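Local coordinates for oligopeptide-binding protein oppA (Lactococcus lactis, PDB 3DRF) that captures oligopeptides outside the cell as the receptor of an ABC transporter that imports them, closing around them like a Venus fly-trap, at residues T101-L106 with Y242-K247. Numbering follows the deposited sequence.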
ATOM      1  N   THR A 101      20.502 -15.381   3.152  1.00  7.53           N
ATOM      2  CA  THR A 101      20.802 -16.555   4.006  1.00  7.76           C
ATOM      3  C   THR A 101      19.733 -16.688   5.089  1.00  7.47           C
ATOM      4  O   THR A 101      19.655 -15.887   5.959  1.00  7.44           O
ATOM      5  CB  THR A 101      22.194 -16.399   4.654  1.00  8.75           C
ATOM      6  OG1 THR A 101      23.158 -16.269   3.602  1.00 10.29           O
ATOM      7  CG2 THR A 101      22.566 -17.616   5.491  1.00 10.60           C
ATOM      8  N   LEU A 102      18.932 -17.722   4.949  1.00  7.52           N
ATOM      9  CA  LEU A 102      17.884 -18.026   5.937  1.00  7.57           C
ATOM     10  C   LEU A 102      18.564 -18.632   7.201  1.00  7.82           C
ATOM     11  O   LEU A 102      19.457 -19.403   7.089  1.00  8.41           O
ATOM     12  CB  LEU A 102      16.893 -19.063   5.363  1.00  7.86           C
ATOM     13  CG  LEU A 102      16.240 -18.693   4.035  1.00  7.65           C
ATOM     14  CD1 LEU A 102      15.484 -19.898   3.485  1.00  8.55           C
ATOM     15  CD2 LEU A 102      15.307 -17.474   4.156  1.00  8.71           C
ATOM     16  N   ARG A 103      18.046 -18.292   8.366  1.00  8.52           N
ATOM     17  CA  ARG A 103      18.548 -18.948   9.597  1.00  9.20           C
ATOM     18  C   ARG A 103      18.437 -20.470   9.511  1.00  9.96           C
ATOM     19  O   ARG A 103      17.499 -21.005   9.017  1.00  9.37           O
ATOM     20  CB  ARG A 103      17.773 -18.436  10.826  1.00  9.56           C
ATOM     21  CG  ARG A 103      18.315 -17.138  11.355  1.00  9.33           C
ATOM     22  CD  ARG A 103      17.488 -16.733  12.603  1.00 10.65           C
ATOM     23  NE  ARG A 103      17.952 -15.502  13.238  1.00 11.20           N
ATOM     24  CZ  ARG A 103      18.746 -15.479  14.288  1.00 14.70           C
ATOM     25  NH1 ARG A 103      19.182 -16.616  14.812  1.00 15.72           N
ATOM     26  NH2 ARG A 103      19.089 -14.328  14.794  1.00 15.13           N
ATOM     27  N   LYS A 104      19.440 -21.154  10.029  1.00 11.28           N
ATOM     28  CA  LYS A 104      19.422 -22.629  10.115  1.00 12.93           C
ATOM     29  C   LYS A 104      18.167 -23.199  10.770  1.00 12.52           C
ATOM     30  O   LYS A 104      17.638 -24.189  10.327  1.00 13.22           O
ATOM     31  CB  LYS A 104      20.675 -23.107  10.857  1.00 14.25           C
ATOM     32  CG  LYS A 104      20.871 -24.553  10.799  1.00 18.94           C
ATOM     33  CD  LYS A 104      22.095 -24.933  11.657  1.00 24.04           C
ATOM     34  CE  LYS A 104      21.972 -26.261  12.440  1.00 27.52           C
ATOM     35  NZ  LYS A 104      23.369 -26.769  12.764  1.00 29.91           N
ATOM     36  N   ASP A 105      17.713 -22.528  11.809  1.00 12.19           N
ATOM     37  CA  ASP A 105      16.540 -22.963  12.609  1.00 12.16           C
ATOM     38  C   ASP A 105      15.219 -22.260  12.259  1.00 11.03           C
ATOM     39  O   ASP A 105      14.289 -22.278  12.979  1.00 10.97           O
ATOM     40  CB  ASP A 105      16.814 -22.922  14.119  1.00 12.96           C
ATOM     41  CG  ASP A 105      17.245 -21.582  14.602  1.00 15.21           C
ATOM     42  OD1 ASP A 105      17.523 -20.649  13.820  1.00 17.93           O
ATOM     43  OD2 ASP A 105      17.355 -21.439  15.847  1.00 19.13           O
ATOM     44  N   LEU A 106      15.212 -21.596  11.132  1.00  9.66           N
ATOM     45  CA  LEU A 106      13.949 -21.033  10.630  1.00  8.87           C
ATOM     46  C   LEU A 106      13.032 -22.144  10.088  1.00  8.67           C
ATOM     47  O   LEU A 106      13.368 -22.796   9.155  1.00  8.80           O
ATOM     48  CB  LEU A 106      14.241 -19.972   9.527  1.00  8.69           C
ATOM     49  CG  LEU A 106      13.025 -19.296   8.930  1.00  7.53           C
ATOM     50  CD1 LEU A 106      12.244 -18.465   9.997  1.00  9.15           C
ATOM     51  CD2 LEU A 106      13.460 -18.406   7.686  1.00  9.27           C
ATOM     52  N   TYR A 242       7.803 -23.463  17.163  1.00 10.83           N
ATOM     53  CA  TYR A 242       8.974 -23.595  16.255  1.00 10.37           C
ATOM     54  C   TYR A 242       9.702 -22.282  15.958  1.00 10.13           C
ATOM     55  O   TYR A 242      10.693 -22.298  15.302  1.00 10.56           O
ATOM     56  CB  TYR A 242       8.539 -24.281  14.944  1.00 10.43           C
ATOM     57  CG  TYR A 242       7.957 -25.685  15.158  1.00 10.57           C
ATOM     58  CD1 TYR A 242       8.777 -26.763  15.505  1.00 12.22           C
ATOM     59  CD2 TYR A 242       6.596 -25.924  14.985  1.00 11.81           C
ATOM     60  CE1 TYR A 242       8.254 -28.004  15.731  1.00 13.51           C
ATOM     61  CE2 TYR A 242       6.082 -27.192  15.164  1.00 14.34           C
ATOM     62  CZ  TYR A 242       6.942 -28.203  15.520  1.00 14.14           C
ATOM     63  OH  TYR A 242       6.466 -29.472  15.701  1.00 16.95           O
ATOM     64  N   TYR A 243       9.204 -21.193  16.475  1.00  9.80           N
ATOM     65  CA  TYR A 243       9.826 -19.866  16.204  1.00  9.85           C
ATOM     66  C   TYR A 243      11.237 -19.848  16.748  1.00 10.05           C
ATOM     67  O   TYR A 243      11.484 -20.270  17.823  1.00 10.83           O
ATOM     68  CB  TYR A 243       9.001 -18.771  16.919  1.00  9.97           C
ATOM     69  CG  TYR A 243       9.502 -17.350  16.678  1.00  9.21           C
ATOM     70  CD1 TYR A 243       9.595 -16.814  15.370  1.00  8.65           C
ATOM     71  CD2 TYR A 243       9.885 -16.548  17.751  1.00  9.98           C
ATOM     72  CE1 TYR A 243      10.078 -15.541  15.166  1.00 10.41           C
ATOM     73  CE2 TYR A 243      10.380 -15.259  17.537  1.00 10.89           C
ATOM     74  CZ  TYR A 243      10.471 -14.780  16.254  1.00 10.38           C
ATOM     75  OH  TYR A 243      10.958 -13.492  16.058  1.00 13.17           O
ATOM     76  N   TRP A 244      12.147 -19.300  15.971  1.00 10.17           N
ATOM     77  CA  TRP A 244      13.582 -19.310  16.258  1.00 10.60           C
ATOM     78  C   TRP A 244      13.994 -18.278  17.305  1.00 11.16           C
ATOM     79  O   TRP A 244      15.018 -18.351  17.854  1.00 12.55           O
ATOM     80  CB  TRP A 244      14.360 -19.069  14.928  1.00 10.63           C
ATOM     81  CG  TRP A 244      13.957 -17.740  14.251  1.00 10.10           C
ATOM     82  CD1 TRP A 244      12.994 -17.579  13.346  1.00 10.57           C
ATOM     83  CD2 TRP A 244      14.435 -16.420  14.579  1.00 10.51           C
ATOM     84  NE1 TRP A 244      12.841 -16.262  13.050  1.00 10.71           N
ATOM     85  CE2 TRP A 244      13.708 -15.522  13.806  1.00  9.96           C
ATOM     86  CE3 TRP A 244      15.428 -15.922  15.446  1.00 11.44           C
ATOM     87  CZ2 TRP A 244      13.926 -14.155  13.848  1.00 11.01           C
ATOM     88  CZ3 TRP A 244      15.620 -14.551  15.516  1.00 11.78           C
ATOM     89  CH2 TRP A 244      14.876 -13.684  14.719  1.00 10.58           C
ATOM     90  N   GLY A 245      13.162 -17.288  17.493  1.00 12.14           N
ATOM     91  CA  GLY A 245      13.541 -16.081  18.196  1.00 13.01           C
ATOM     92  C   GLY A 245      13.033 -16.011  19.599  1.00 13.63           C
ATOM     93  O   GLY A 245      12.846 -16.969  20.247  1.00 13.62           O
ATOM     94  N   GLU A 246      12.873 -14.787  20.047  1.00 14.85           N
ATOM     95  CA  GLU A 246      12.457 -14.531  21.414  1.00 15.63           C
ATOM     96  C   GLU A 246      11.037 -15.096  21.592  1.00 15.10           C
ATOM     97  O   GLU A 246      10.169 -14.774  20.866  1.00 14.87           O
ATOM     98  CB  GLU A 246      12.479 -13.010  21.674  1.00 16.50           C
ATOM     99  CG  GLU A 246      13.875 -12.390  21.603  1.00 20.01           C
ATOM    100  CD  GLU A 246      14.779 -12.884  22.714  1.00 23.95           C
ATOM    101  OE1 GLU A 246      14.315 -12.850  23.857  1.00 26.23           O
ATOM    102  OE2 GLU A 246      15.916 -13.309  22.418  1.00 27.27           O
ATOM    103  N   LYS A 247      10.841 -15.946  22.554  1.00 15.05           N
ATOM    104  CA  LYS A 247       9.532 -16.490  22.781  1.00 15.42           C
ATOM    105  C   LYS A 247       8.597 -15.484  23.436  1.00 14.29           C
ATOM    106  O   LYS A 247       8.996 -14.800  24.304  1.00 14.04           O
ATOM    107  CB  LYS A 247       9.639 -17.717  23.661  1.00 16.60           C
ATOM    108  CG  LYS A 247      10.601 -18.733  23.070  1.00 20.52           C
ATOM    109  CD  LYS A 247       9.982 -19.335  21.818  1.00 24.91           C
ATOM    110  CE  LYS A 247      10.818 -20.380  21.096  1.00 28.10           C
ATOM    111  NZ  LYS A 247       9.971 -21.491  20.488  1.00 29.82           N
TER
HETATM  112  O   HOH W   1      11.459 -20.595  13.118  1.00 10.53           O
HETATM  113  O   HOH W   2      13.341 -23.243  15.346  1.00 16.36           O
HETATM  114  O   HOH W   3      17.631 -19.133  17.309  1.00 29.64           O
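Arg103 lays its guanidinium over one face of the Trp244 indole, the two planes only 11° apart, while Tyr243 CE1 lies over the opposite face. Arg103 NE sits 3.4 Å from Trp244 CE3, and Arg103 CD adds a CH-pi contact 3.9 Å from the centroid of the six-membered ring. Arginine suits this place: its flat cation can lie on the broad face a tryptophan offers while NE and NH2 hydrogen-bond to the carbonyl oxygens of Gly85 and Gly84. At the indole's edge, in its plane, lies water 1; Leu106, whose branched end fits beside the indole, brings CD1 obliquely to Trp244 CD1 at 3.5 Å. In this family 5 solute-binding protein, the contact joins the type I beta turn Arg103-Leu106, which follows strand 97-102 of an antiparallel sheet, to the loop between strands 234-239 and 252-258 of a different sheet. Trp244 CG stands between its backbone N and carbonyl carbon (chi1 58°), which turns a ring face to Arg103. An alanine here would probably leave the guanidinium without the surface it lies on and Leu106 CD1 without its aromatic neighbour. Water 2 donates to Asp105 O (2.7 Å) and Tyr242 O (2.8 Å); Asp105's carboxylate accepts through OD2 from water 3, which also donates to Trp244 O.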